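Local atomic coordinates of peptidoglycan DD-endopeptidase ShyB (Vibrio cholerae, PDB entry 2GU1), a protein that cuts the peptide cross-links between adjacent peptidoglycan strands as a zinc-dependent DD-endopeptidase, probably making room for new glycans as the cell wall expands. Residues E75-T80 against F87-Q92; L197-N202 against L291-Q296; R99-S104 against I150-Q155; I31-L36 against K258-G263. One frame throughout, in Å; residues are numbered along the deposited sequence.

Interaction 1 (E75-T80 against F87-Q92)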
loop_
_atom_site.group_PDB
_atom_site.type_symbol
_atom_site.label_atom_id
_atom_site.label_comp_id
_atom_site.label_asym_id
_atom_site.label_seq_id
_atom_site.Cartn_x
_atom_site.Cartn_y
_atom_site.Cartn_z
ATOM N N GLU A 75 -10.174 -11.121 1.303
ATOM C CA GLU A 75 -9.438 -10.417 2.350
ATOM C C GLU A 75 -10.337 -9.530 3.205
ATOM O O GLU A 75 -11.138 -8.752 2.684
ATOM C CB GLU A 75 -8.333 -9.561 1.723
ATOM C CG GLU A 75 -7.384 -10.346 0.832
ATOM C CD GLU A 75 -6.326 -9.483 0.169
ATOM O OE1 GLU A 75 -5.430 -10.051 -0.496
ATOM O OE2 GLU A 75 -6.385 -8.242 0.306
ATOM N N LYS A 76 -10.189 -9.640 4.522
ATOM C CA LYS A 76 -10.980 -8.838 5.440
ATOM C C LYS A 76 -10.254 -8.553 6.754
ATOM O O LYS A 76 -9.517 -9.396 7.264
ATOM C CB LYS A 76 -12.310 -9.537 5.733
ATOM C CG LYS A 76 -12.156 -10.931 6.315
ATOM C CD LYS A 76 -13.504 -11.620 6.475
ATOM C CE LYS A 76 -13.334 -13.042 6.999
ATOM N NZ LYS A 76 -14.636 -13.769 7.088
ATOM N N ALA A 77 -10.475 -7.351 7.280
ATOM C CA ALA A 77 -9.900 -6.904 8.543
ATOM C C ALA A 77 -11.041 -6.990 9.553
ATOM O O ALA A 77 -12.116 -6.440 9.319
ATOM C CB ALA A 77 -9.413 -5.462 8.421
ATOM N N ILE A 78 -10.812 -7.682 10.663
ATOM C CA ILE A 78 -11.840 -7.861 11.680
ATOM C C ILE A 78 -11.512 -7.106 12.968
ATOM O O ILE A 78 -10.477 -7.347 13.594
ATOM C CB ILE A 78 -11.996 -9.351 11.988
ATOM C CG1 ILE A 78 -12.243 -10.107 10.681
ATOM C CG2 ILE A 78 -13.126 -9.567 12.991
ATOM C CD1 ILE A 78 -12.094 -11.610 10.796
ATOM N N TYR A 79 -12.395 -6.186 13.350
ATOM C CA TYR A 79 -12.215 -5.377 14.555
ATOM C C TYR A 79 -13.226 -5.846 15.605
ATOM O O TYR A 79 -14.434 -5.620 15.469
ATOM C CB TYR A 79 -12.424 -3.892 14.225
ATOM C CG TYR A 79 -11.449 -3.351 13.185
ATOM C CD1 TYR A 79 -10.293 -2.669 13.570
ATOM C CD2 TYR A 79 -11.659 -3.568 11.814
ATOM C CE1 TYR A 79 -9.363 -2.212 12.617
ATOM C CE2 TYR A 79 -10.735 -3.121 10.858
ATOM C CZ TYR A 79 -9.594 -2.443 11.264
ATOM O OH TYR A 79 -8.687 -1.988 10.320
ATOM N N THR A 80 -12.722 -6.491 16.654
ATOM C CA THR A 80 -13.583 -7.028 17.705
ATOM C C THR A 80 -13.500 -6.298 19.040
ATOM O O THR A 80 -12.408 -6.011 19.533
ATOM C CB THR A 80 -13.266 -8.514 17.943
ATOM O OG1 THR A 80 -13.426 -9.232 16.715
ATOM C CG2 THR A 80 -14.201 -9.103 18.990
ATOM N N PHE A 87 -10.829 -2.445 21.244
ATOM C CA PHE A 87 -11.074 -3.306 20.093
ATOM C C PHE A 87 -9.780 -3.992 19.696
ATOM O O PHE A 87 -8.716 -3.370 19.707
ATOM C CB PHE A 87 -11.592 -2.487 18.904
ATOM C CG PHE A 87 -13.080 -2.298 18.896
ATOM C CD1 PHE A 87 -13.879 -3.021 18.010
ATOM C CD2 PHE A 87 -13.686 -1.409 19.774
ATOM C CE1 PHE A 87 -15.262 -2.856 18.001
ATOM C CE2 PHE A 87 -15.076 -1.237 19.773
ATOM C CZ PHE A 87 -15.861 -1.965 18.882
ATOM N N SER A 88 -9.875 -5.273 19.363
ATOM C CA SER A 88 -8.722 -6.045 18.929
ATOM C C SER A 88 -8.829 -6.277 17.419
ATOM O O SER A 88 -9.933 -6.311 16.858
ATOM C CB SER A 88 -8.659 -7.385 19.668
ATOM O OG SER A 88 -9.858 -8.116 19.511
ATOM N N TYR A 89 -7.677 -6.447 16.777
ATOM C CA TYR A 89 -7.591 -6.632 15.328
ATOM C C TYR A 89 -7.166 -8.034 14.881
ATOM O O TYR A 89 -6.280 -8.636 15.474
ATOM C CB TYR A 89 -6.583 -5.624 14.774
ATOM C CG TYR A 89 -6.322 -5.719 13.284
ATOM C CD1 TYR A 89 -7.077 -4.977 12.373
ATOM C CD2 TYR A 89 -5.307 -6.535 12.787
ATOM C CE1 TYR A 89 -6.826 -5.045 11.006
ATOM C CE2 TYR A 89 -5.047 -6.611 11.420
ATOM C CZ TYR A 89 -5.807 -5.864 10.535
ATOM O OH TYR A 89 -5.542 -5.931 9.184
ATOM N N ASP A 90 -7.787 -8.524 13.810
ATOM C CA ASP A 90 -7.455 -9.820 13.217
ATOM C C ASP A 90 -7.638 -9.709 11.704
ATOM O O ASP A 90 -8.663 -9.211 11.236
ATOM C CB ASP A 90 -8.357 -10.931 13.771
ATOM C CG ASP A 90 -8.128 -12.276 13.081
ATOM O OD1 ASP A 90 -7.057 -12.462 12.464
ATOM O OD2 ASP A 90 -9.014 -13.160 13.165
ATOM N N PHE A 91 -6.637 -10.147 10.947
ATOM C CA PHE A 91 -6.703 -10.101 9.492
ATOM C C PHE A 91 -6.820 -11.518 8.940
ATOM O O PHE A 91 -6.048 -12.408 9.306
ATOM C CB PHE A 91 -5.454 -9.423 8.908
ATOM C CG PHE A 91 -5.469 -9.320 7.403
ATOM C CD1 PHE A 91 -6.297 -8.404 6.764
ATOM C CD2 PHE A 91 -4.686 -10.172 6.623
ATOM C CE1 PHE A 91 -6.350 -8.336 5.365
ATOM C CE2 PHE A 91 -4.729 -10.116 5.228
ATOM C CZ PHE A 91 -5.566 -9.193 4.596
ATOM N N GLN A 92 -7.792 -11.732 8.064
ATOM C CA GLN A 92 -7.987 -13.050 7.477
ATOM C C GLN A 92 -7.924 -13.006 5.960
ATOM O O GLN A 92 -8.588 -12.193 5.318
ATOM C CB GLN A 92 -9.319 -13.636 7.937
ATOM C CG GLN A 92 -9.285 -14.183 9.357
ATOM C CD GLN A 92 -10.656 -14.623 9.841
ATOM O OE1 GLN A 92 -11.506 -15.034 9.047
ATOM N NE2 GLN A 92 -10.873 -14.550 11.150
#
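Phe87 opens the second strand by laying the edge of its ring against the backbone of Tyr79, Phe87 CD1 to Tyr79 O 3.7 Å, while CD1 also nears Tyr79 CB. Ser88 pairs with Thr80 through two backbone bonds, N of Ser88 to O of Thr80 being 2.6 Å; its small hydroxyl turns back to Glu82, whereas the Thr80 hydroxyl is bonded to Arg66. Tyr89 presents its ring edge to the face of Tyr79 in a T-shaped stack, CD1 of Tyr89 to CE1 of Tyr79 3.6 Å, planes at 70°. A first torsion of 177° swings the Tyr89 ring across the neighbouring strand, and its CE1 also meets the small Ala77 CB at 3.7 Å. The two phenol oxygens reach beyond the hairpin, Tyr79 to Asp39 and Tyr89 to Gln44. The backbone O of Asp90 accepts from Ile78 N, while its OD2 accepts from Gln92 NE2 at 3.1 Å, met from above the carboxylate plane. Phe91 spans Lys76 O and Glu75 CB, and Gln92 brings its amide NE2 to 3.2 Å from Ile78 CD1. Paired backbone bonds and close cross-strand side chains mark an antiparallel beta hairpin, here at one edge of the five-stranded sheet in the LysM-like domain.

Interaction 2 (L197-N202 against L291-Q296)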
loop_
_atom_site.group_PDB
_atom_site.type_symbol
_atom_site.label_atom_id
_atom_site.label_comp_id
_atom_site.label_asym_id
_atom_site.label_seq_id
_atom_site.Cartn_x
_atom_site.Cartn_y
_atom_site.Cartn_z
ATOM N N LEU A 197 15.317 -3.127 -14.163
ATOM C CA LEU A 197 14.778 -1.950 -14.834
ATOM C C LEU A 197 14.320 -0.911 -13.814
ATOM O O LEU A 197 13.965 0.210 -14.181
ATOM C CB LEU A 197 13.586 -2.320 -15.730
ATOM C CG LEU A 197 13.779 -3.228 -16.953
ATOM C CD1 LEU A 197 15.040 -2.828 -17.712
ATOM C CD2 LEU A 197 13.873 -4.663 -16.510
ATOM N N GLU A 198 14.336 -1.287 -12.538
ATOM C CA GLU A 198 13.905 -0.401 -11.457
ATOM C C GLU A 198 15.017 -0.153 -10.443
ATOM O O GLU A 198 15.754 -1.067 -10.084
ATOM C CB GLU A 198 12.677 -1.009 -10.773
ATOM C CG GLU A 198 11.522 -1.185 -11.739
ATOM C CD GLU A 198 10.334 -1.911 -11.144
ATOM O OE1 GLU A 198 10.421 -3.143 -10.947
ATOM O OE2 GLU A 198 9.313 -1.246 -10.877
ATOM N N ARG A 199 15.138 1.086 -9.975
ATOM C CA ARG A 199 16.196 1.413 -9.026
ATOM C C ARG A 199 16.006 0.774 -7.664
ATOM O O ARG A 199 14.887 0.502 -7.249
ATOM C CB ARG A 199 16.329 2.931 -8.868
ATOM C CG ARG A 199 16.938 3.614 -10.086
ATOM C CD ARG A 199 17.774 4.818 -9.681
ATOM N NE ARG A 199 16.963 5.921 -9.180
ATOM C CZ ARG A 199 17.467 7.017 -8.618
ATOM N NH1 ARG A 199 18.780 7.152 -8.484
ATOM N NH2 ARG A 199 16.659 7.982 -8.198
ATOM N N ALA A 200 17.118 0.526 -6.982
ATOM C CA ALA A 200 17.092 -0.065 -5.655
ATOM C C ALA A 200 16.675 1.003 -4.653
ATOM O O ALA A 200 16.495 2.174 -5.010
ATOM C CB ALA A 200 18.471 -0.614 -5.291
ATOM N N PHE A 201 16.538 0.598 -3.396
ATOM C CA PHE A 201 16.117 1.507 -2.339
ATOM C C PHE A 201 17.250 1.808 -1.375
ATOM O O PHE A 201 18.240 1.074 -1.302
ATOM C CB PHE A 201 14.994 0.875 -1.513
ATOM C CG PHE A 201 13.793 0.449 -2.315
ATOM C CD1 PHE A 201 13.156 -0.759 -2.036
ATOM C CD2 PHE A 201 13.259 1.274 -3.291
ATOM C CE1 PHE A 201 11.999 -1.136 -2.718
ATOM C CE2 PHE A 201 12.102 0.910 -3.982
ATOM C CZ PHE A 201 11.470 -0.293 -3.695
ATOM N N ASN A 202 17.097 2.898 -0.636
ATOM C CA ASN A 202 18.060 3.228 0.398
ATOM C C ASN A 202 17.505 2.480 1.608
ATOM O O ASN A 202 16.298 2.278 1.717
ATOM C CB ASN A 202 18.081 4.730 0.685
ATOM C CG ASN A 202 18.774 5.519 -0.405
ATOM O OD1 ASN A 202 19.708 5.028 -1.035
ATOM N ND2 ASN A 202 18.335 6.754 -0.621
ATOM N N LEU A 291 5.629 13.077 -7.714
ATOM C CA LEU A 291 6.621 12.027 -7.879
ATOM C C LEU A 291 7.869 12.445 -7.122
ATOM O O LEU A 291 8.266 13.610 -7.158
ATOM C CB LEU A 291 6.959 11.819 -9.356
ATOM C CG LEU A 291 6.230 10.689 -10.087
ATOM C CD1 LEU A 291 4.730 10.860 -9.955
ATOM C CD2 LEU A 291 6.651 10.684 -11.553
ATOM N N VAL A 292 8.487 11.492 -6.436
ATOM C CA VAL A 292 9.684 11.776 -5.669
ATOM C C VAL A 292 10.831 10.875 -6.082
ATOM O O VAL A 292 10.624 9.832 -6.699
ATOM C CB VAL A 292 9.418 11.611 -4.156
ATOM C CG1 VAL A 292 8.374 12.626 -3.707
ATOM C CG2 VAL A 292 8.939 10.194 -3.858
ATOM N N LYS A 293 12.047 11.294 -5.752
ATOM C CA LYS A 293 13.236 10.530 -6.082
ATOM C C LYS A 293 13.778 9.885 -4.819
ATOM O O LYS A 293 13.433 10.288 -3.708
ATOM C CB LYS A 293 14.308 11.450 -6.672
ATOM C CG LYS A 293 13.840 12.305 -7.845
ATOM C CD LYS A 293 13.575 11.476 -9.090
ATOM C CE LYS A 293 14.841 10.779 -9.565
ATOM N NZ LYS A 293 15.949 11.746 -9.818
ATOM N N ARG A 294 14.632 8.887 -4.995
ATOM C CA ARG A 294 15.246 8.206 -3.869
ATOM C C ARG A 294 16.114 9.202 -3.098
ATOM O O ARG A 294 16.993 9.833 -3.674
ATOM C CB ARG A 294 16.114 7.054 -4.381
ATOM C CG ARG A 294 16.863 6.292 -3.302
ATOM C CD ARG A 294 17.673 5.164 -3.921
ATOM N NE ARG A 294 18.699 5.666 -4.835
ATOM C CZ ARG A 294 19.409 4.901 -5.658
ATOM N NH1 ARG A 294 19.202 3.590 -5.696
ATOM N NH2 ARG A 294 20.341 5.447 -6.433
ATOM N N GLY A 295 15.869 9.342 -1.798
ATOM C CA GLY A 295 16.663 10.257 -0.994
ATOM C C GLY A 295 16.119 11.670 -0.907
ATOM O O GLY A 295 16.661 12.514 -0.183
ATOM N N GLN A 296 15.047 11.939 -1.641
ATOM C CA GLN A 296 14.435 13.261 -1.632
ATOM C C GLN A 296 13.758 13.546 -0.292
ATOM O O GLN A 296 13.146 12.657 0.310
ATOM C CB GLN A 296 13.399 13.362 -2.751
ATOM C CG GLN A 296 12.870 14.760 -2.988
ATOM C CD GLN A 296 11.807 14.798 -4.068
ATOM O OE1 GLN A 296 11.841 14.012 -5.015
ATOM N NE2 GLN A 296 10.863 15.726 -3.939
HETATM O O HOH W 1 17.264 10.157 -6.582
#
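Arg294 reaches across to Ala200, its NH1 donating to the carbonyl O at 3.1 Å; the bond is bent, at 146°, and the donor sits above the carbonyl plane. Arg199 lays its guanidinium over one face of that of Arg294, offset, planes 48° apart, and Arg199 NH1 comes to 3.1 Å from Arg294 NH2, two unbonded donors. Asn202 crosses the Arg294 chain at about a right angle, its ND2 3.1 Å from Arg294 CG, flat amide against methylenes. A trans first torsion (chi1 178°) carries Arg294 out to these partners. Beyond, a water accepts from Arg199 NH2 at 2.8 Å and donates to Arg294 O. The base of Arg294 is set by a type II turn from Lys293 to Gln296, in which Gly295, with no side chain, takes the positive phi of the third position. Asp250 serves both arginines, OD1 forming a salt bridge with Arg199 NH2 and accepting from Arg294 N. That carboxylate probably offsets part of the positive charge gathered where the guanidiniums overlap.

Interaction 3 (R99-S104 against I150-Q155)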
loop_
_atom_site.group_PDB
_atom_site.type_symbol
_atom_site.label_atom_id
_atom_site.label_comp_id
_atom_site.label_asym_id
_atom_site.label_seq_id
_atom_site.Cartn_x
_atom_site.Cartn_y
_atom_site.Cartn_z
ATOM N N ARG A 99 -5.078 -17.230 -12.078
ATOM C CA ARG A 99 -5.100 -17.645 -13.474
ATOM C C ARG A 99 -4.250 -16.694 -14.297
ATOM O O ARG A 99 -4.134 -15.503 -13.982
ATOM C CB ARG A 99 -6.529 -17.652 -14.016
ATOM C CG ARG A 99 -7.218 -16.300 -13.975
ATOM C CD ARG A 99 -8.533 -16.326 -14.755
ATOM N NE ARG A 99 -9.461 -17.346 -14.269
ATOM C CZ ARG A 99 -10.672 -17.563 -14.783
ATOM N NH1 ARG A 99 -11.106 -16.830 -15.801
ATOM N NH2 ARG A 99 -11.450 -18.516 -14.281
ATOM N N GLU A 100 -3.641 -17.219 -15.349
ATOM C CA GLU A 100 -2.810 -16.384 -16.192
ATOM C C GLU A 100 -3.594 -15.885 -17.382
ATOM O O GLU A 100 -4.386 -16.621 -17.976
ATOM C CB GLU A 100 -1.581 -17.156 -16.652
ATOM C CG GLU A 100 -0.645 -17.494 -15.510
ATOM C CD GLU A 100 0.683 -18.029 -15.992
ATOM O OE1 GLU A 100 1.574 -18.246 -15.142
ATOM O OE2 GLU A 100 0.833 -18.231 -17.220
ATOM N N ILE A 101 -3.377 -14.622 -17.724
ATOM C CA ILE A 101 -4.060 -14.033 -18.856
ATOM C C ILE A 101 -3.044 -13.230 -19.668
ATOM O O ILE A 101 -2.208 -12.489 -19.128
ATOM C CB ILE A 101 -5.251 -13.155 -18.381
ATOM C CG1 ILE A 101 -6.107 -12.729 -19.578
ATOM C CG2 ILE A 101 -4.750 -11.973 -17.592
ATOM C CD1 ILE A 101 -5.477 -11.693 -20.474
ATOM N N LEU A 102 -3.113 -13.399 -20.978
ATOM C CA LEU A 102 -2.193 -12.731 -21.875
ATOM C C LEU A 102 -2.884 -11.593 -22.629
ATOM O O LEU A 102 -3.846 -11.815 -23.360
ATOM C CB LEU A 102 -1.640 -13.763 -22.856
ATOM C CG LEU A 102 -0.295 -13.531 -23.532
ATOM C CD1 LEU A 102 0.802 -13.388 -22.475
ATOM C CD2 LEU A 102 -0.003 -14.709 -24.459
ATOM N N PHE A 103 -2.406 -10.371 -22.429
ATOM C CA PHE A 103 -2.979 -9.232 -23.126
ATOM C C PHE A 103 -2.033 -8.886 -24.266
ATOM O O PHE A 103 -0.946 -8.350 -24.046
ATOM C CB PHE A 103 -3.138 -8.029 -22.193
ATOM C CG PHE A 103 -4.193 -8.210 -21.132
ATOM C CD1 PHE A 103 -3.852 -8.651 -19.860
ATOM C CD2 PHE A 103 -5.524 -7.928 -21.408
ATOM C CE1 PHE A 103 -4.829 -8.803 -18.868
ATOM C CE2 PHE A 103 -6.507 -8.076 -20.430
ATOM C CZ PHE A 103 -6.158 -8.516 -19.154
ATOM N N SER A 104 -2.449 -9.210 -25.485
ATOM C CA SER A 104 -1.630 -8.952 -26.661
ATOM C C SER A 104 -2.327 -8.032 -27.653
ATOM O O SER A 104 -3.548 -8.093 -27.825
ATOM C CB SER A 104 -1.284 -10.277 -27.344
ATOM O OG SER A 104 -0.775 -11.210 -26.405
ATOM N N ILE A 150 1.529 -8.985 -22.764
ATOM C CA ILE A 150 1.630 -8.759 -21.329
ATOM C C ILE A 150 1.059 -9.957 -20.577
ATOM O O ILE A 150 -0.111 -10.295 -20.754
ATOM C CB ILE A 150 0.815 -7.527 -20.908
ATOM C CG1 ILE A 150 1.133 -6.349 -21.837
ATOM C CG2 ILE A 150 1.110 -7.175 -19.444
ATOM C CD1 ILE A 150 2.615 -5.934 -21.854
ATOM N N LEU A 151 1.869 -10.599 -19.744
ATOM C CA LEU A 151 1.373 -11.741 -18.966
ATOM C C LEU A 151 0.946 -11.252 -17.584
ATOM O O LEU A 151 1.758 -10.713 -16.830
ATOM C CB LEU A 151 2.449 -12.825 -18.817
ATOM C CG LEU A 151 1.934 -14.037 -18.027
ATOM C CD1 LEU A 151 0.905 -14.768 -18.870
ATOM C CD2 LEU A 151 3.077 -14.983 -17.667
ATOM N N VAL A 152 -0.335 -11.428 -17.265
ATOM C CA VAL A 152 -0.883 -11.011 -15.985
ATOM C C VAL A 152 -1.448 -12.210 -15.213
ATOM O O VAL A 152 -1.941 -13.173 -15.801
ATOM C CB VAL A 152 -2.024 -9.973 -16.185
ATOM C CG1 VAL A 152 -2.642 -9.575 -14.847
ATOM C CG2 VAL A 152 -1.486 -8.749 -16.911
ATOM N N LYS A 153 -1.346 -12.143 -13.895
ATOM C CA LYS A 153 -1.883 -13.173 -13.024
ATOM C C LYS A 153 -3.098 -12.534 -12.381
ATOM O O LYS A 153 -3.006 -11.435 -11.835
ATOM C CB LYS A 153 -0.876 -13.563 -11.939
ATOM C CG LYS A 153 0.180 -14.546 -12.396
ATOM C CD LYS A 153 0.995 -15.062 -11.215
ATOM C CE LYS A 153 1.846 -16.258 -11.622
ATOM N NZ LYS A 153 0.999 -17.390 -12.100
ATOM N N GLN A 154 -4.240 -13.207 -12.470
ATOM C CA GLN A 154 -5.476 -12.697 -11.884
ATOM C C GLN A 154 -5.969 -13.655 -10.814
ATOM O O GLN A 154 -6.065 -14.854 -11.049
ATOM C CB GLN A 154 -6.557 -12.544 -12.953
ATOM C CG GLN A 154 -6.404 -11.322 -13.839
ATOM C CD GLN A 154 -7.472 -11.271 -14.918
ATOM O OE1 GLN A 154 -7.742 -10.218 -15.492
ATOM N NE2 GLN A 154 -8.075 -12.418 -15.203
ATOM N N GLN A 155 -6.286 -13.124 -9.639
ATOM C CA GLN A 155 -6.768 -13.966 -8.559
ATOM C C GLN A 155 -8.280 -14.103 -8.635
ATOM O O GLN A 155 -9.003 -13.127 -8.859
ATOM C CB GLN A 155 -6.356 -13.386 -7.205
ATOM C CG GLN A 155 -6.814 -14.194 -6.000
ATOM C CD GLN A 155 -6.349 -13.573 -4.693
ATOM O OE1 GLN A 155 -6.373 -12.355 -4.537
ATOM N NE2 GLN A 155 -5.933 -14.413 -3.744
HETATM O O HOH W 2 -10.042 -13.826 -16.580
#
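Arg99 and Gln154, Ile101 and Val152, and Phe103 and Ile150 are the hydrogen-bonded pairs, each joined by two backbone bonds, such as Val152 N to Ile101 O at 2.8 Å. Between them lie the non-hydrogen-bonded pairs, with CA-H...O contacts such as Glu100 CA to Val152 O. The apolar contacts suit branched and aromatic residues: Ile101 CG2 meets Val152 CB at 3.7 Å, and the edge of the Phe103 ring, at CD1, meets Val152 CG2 at 3.8 Å. On the other face Leu102 and Leu151 touch through their CD1 methyls. Here too Lys153 bends at its last torsion (chi4 -61°) to bring NZ to OE1 of Glu100, a salt bridge of 3.2 Å that uses the anti lone pair. A water accepts from both Arg99 NH1 and Gln154 NE2, and the Arg99 guanidinium makes a cation-pi contact with Tyr156. Phe103 packs on Val118 and Leu120, and Ile150 and Val152 on Ile128 and Gln124 of helix 122-132. Strand 97-106 pairs antiparallel with 147-157 as an outermost strand of the Csd3-like second domain's five-stranded sheet.

Interaction 4 (I31-L36 against K258-G263)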
loop_
_atom_site.group_PDB
_atom_site.type_symbol
_atom_site.label_atom_id
_atom_site.label_comp_id
_atom_site.label_asym_id
_atom_site.label_seq_id
_atom_site.Cartn_x
_atom_site.Cartn_y
_atom_site.Cartn_z
ATOM N N ILE A 31 -16.593 5.411 20.165
ATOM C CA ILE A 31 -16.380 4.111 19.541
ATOM C C ILE A 31 -15.553 4.289 18.275
ATOM O O ILE A 31 -14.713 3.456 17.943
ATOM C CB ILE A 31 -17.720 3.434 19.197
ATOM C CG1 ILE A 31 -18.514 3.168 20.485
ATOM C CG2 ILE A 31 -17.473 2.161 18.403
ATOM C CD1 ILE A 31 -17.793 2.326 21.519
ATOM N N LEU A 32 -15.801 5.377 17.560
ATOM C CA LEU A 32 -15.019 5.658 16.365
ATOM C C LEU A 32 -13.541 5.726 16.799
ATOM O O LEU A 32 -12.670 5.134 16.170
ATOM C CB LEU A 32 -15.446 6.998 15.769
ATOM C CG LEU A 32 -14.511 7.541 14.695
ATOM C CD1 LEU A 32 -14.334 6.499 13.619
ATOM C CD2 LEU A 32 -15.082 8.837 14.124
ATOM N N GLN A 33 -13.279 6.434 17.895
ATOM C CA GLN A 33 -11.910 6.577 18.407
ATOM C C GLN A 33 -11.237 5.256 18.793
ATOM O O GLN A 33 -10.018 5.109 18.663
ATOM C CB GLN A 33 -11.883 7.531 19.613
ATOM C CG GLN A 33 -12.209 8.978 19.268
ATOM C CD GLN A 33 -11.722 9.348 17.880
ATOM O OE1 GLN A 33 -12.494 9.345 16.919
ATOM N NE2 GLN A 33 -10.433 9.639 17.762
ATOM N N LYS A 34 -12.015 4.292 19.273
ATOM C CA LYS A 34 -11.434 3.006 19.642
ATOM C C LYS A 34 -11.018 2.232 18.391
ATOM O O LYS A 34 -10.031 1.481 18.406
ATOM C CB LYS A 34 -12.418 2.176 20.475
ATOM C CG LYS A 34 -12.688 2.741 21.872
ATOM C CD LYS A 34 -11.384 3.144 22.583
ATOM C CE LYS A 34 -10.359 2.002 22.630
ATOM N NZ LYS A 34 -8.984 2.467 23.020
ATOM N N ILE A 35 -11.778 2.410 17.312
ATOM C CA ILE A 35 -11.478 1.743 16.047
ATOM C C ILE A 35 -10.231 2.388 15.431
ATOM O O ILE A 35 -9.332 1.697 14.962
ATOM C CB ILE A 35 -12.672 1.859 15.070
ATOM C CG1 ILE A 35 -13.853 1.036 15.603
ATOM C CG2 ILE A 35 -12.270 1.409 13.676
ATOM C CD1 ILE A 35 -13.547 -0.436 15.813
ATOM N N LEU A 36 -10.188 3.716 15.446
ATOM C CA LEU A 36 -9.049 4.455 14.908
ATOM C C LEU A 36 -7.786 4.105 15.694
ATOM O O LEU A 36 -6.695 3.975 15.130
ATOM C CB LEU A 36 -9.325 5.960 14.996
ATOM C CG LEU A 36 -9.837 6.684 13.745
ATOM C CD1 LEU A 36 -10.747 5.795 12.934
ATOM C CD2 LEU A 36 -10.541 7.968 14.173
ATOM N N LYS A 258 -3.867 13.209 7.978
ATOM C CA LYS A 258 -3.682 13.625 9.358
ATOM C C LYS A 258 -4.569 12.652 10.132
ATOM O O LYS A 258 -5.793 12.770 10.123
ATOM C CB LYS A 258 -4.168 15.059 9.582
ATOM C CG LYS A 258 -3.667 15.678 10.888
ATOM C CD LYS A 258 -4.040 14.837 12.103
ATOM C CE LYS A 258 -3.028 14.998 13.237
ATOM N NZ LYS A 258 -3.329 14.106 14.401
ATOM N N HIS A 259 -3.940 11.693 10.798
ATOM C CA HIS A 259 -4.650 10.674 11.555
ATOM C C HIS A 259 -4.593 10.986 13.051
ATOM O O HIS A 259 -3.559 11.403 13.570
ATOM C CB HIS A 259 -4.013 9.317 11.247
ATOM C CG HIS A 259 -4.786 8.140 11.752
ATOM N ND1 HIS A 259 -4.780 7.754 13.075
ATOM C CD2 HIS A 259 -5.553 7.236 11.098
ATOM C CE1 HIS A 259 -5.506 6.658 13.213
ATOM N NE2 HIS A 259 -5.985 6.323 12.029
ATOM N N PRO A 260 -5.714 10.796 13.764
ATOM C CA PRO A 260 -5.765 11.072 15.205
ATOM C C PRO A 260 -4.694 10.336 16.007
ATOM O O PRO A 260 -4.193 10.852 17.013
ATOM C CB PRO A 260 -7.175 10.621 15.599
ATOM C CG PRO A 260 -7.962 10.788 14.326
ATOM C CD PRO A 260 -7.011 10.294 13.274
ATOM N N TYR A 261 -4.341 9.138 15.558
ATOM C CA TYR A 261 -3.354 8.334 16.264
ATOM C C TYR A 261 -2.013 8.193 15.554
ATOM O O TYR A 261 -0.963 8.187 16.200
ATOM C CB TYR A 261 -3.966 6.966 16.563
ATOM C CG TYR A 261 -5.145 7.095 17.499
ATOM C CD1 TYR A 261 -4.958 7.181 18.875
ATOM C CD2 TYR A 261 -6.441 7.250 16.999
ATOM C CE1 TYR A 261 -6.024 7.427 19.735
ATOM C CE2 TYR A 261 -7.517 7.497 17.852
ATOM C CZ TYR A 261 -7.301 7.587 19.216
ATOM O OH TYR A 261 -8.355 7.861 20.060
ATOM N N ALA A 262 -2.044 8.083 14.234
ATOM C CA ALA A 262 -0.805 7.962 13.469
ATOM C C ALA A 262 -0.254 9.359 13.191
ATOM O O ALA A 262 0.838 9.507 12.645
ATOM C CB ALA A 262 -1.060 7.225 12.164
ATOM N N GLY A 263 -1.017 10.373 13.586
ATOM C CA GLY A 263 -0.610 11.756 13.372
ATOM C C GLY A 263 -0.531 12.029 11.885
ATOM O O GLY A 263 -1.238 11.389 11.100
#
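Tyr261 sets its ring against Gln33 and Leu36, one helical turn apart. The phenol end crosses Gln33 obliquely: Tyr261 OH lies 3.6 Å from Gln33 CB, and the Gln33 amide, its plane 26° from that of the ring, brings NE2 to 3.6 Å from Tyr261 CE2. Gln33 achieves this by bending at its second torsion (chi2 -33°), which turns the amide back beside the phenol; the partly exposed site suits a flat polar amide. Leu36 CB meets the same ring atom, 3.7 Å from CE2 of Tyr261, and Leu36 sends its CD2 methyl to CG of Pro260 at 3.8 Å, so leucine and proline complete a small apolar patch beside the tyrosine. His259 turns its edge to the helix, with Leu36 O in the ring plane, 3.5 Å from His259 CE1. The ring nitrogen His259 ND1 accepts from Tyr261 N at 2.9 Å and also from Ala262 N, which sits far out of the ring plane, so the imidazole braces the turn that carries the tyrosine. The turn follows strand 251-259 of the peptidase domain, with Tyr261 also bonded through its backbone to Arg306. Helix 29-38 meets it from the LysM-like domain, its Ile35 lying on Phe22 of helix 18-24 and on Phe87 of strand 87-93.

Along the chain interactions 1 and 3 follow each other, and both are nested inside the long loop closed by interaction 4; interaction 2 alternates its segments with those of interaction 4. Interactions 1 and 4 adjoin, with centres about 16 Å apart, since Phe87 and Tyr79 of the hairpin pack on Ile35 of helix 29-38. Interaction 3 belongs to another sheet, its centre about 31 Å from that of interaction 1. Interactions 2 and 4 tie the peptidase domain to the other two: their centres are about 31 Å apart, yet strands 291-292 and 251-259 are neighbours in its sheet. Interaction 4 lies near the active site, the Tyr261 side chain being about 12 Å from the zinc ion.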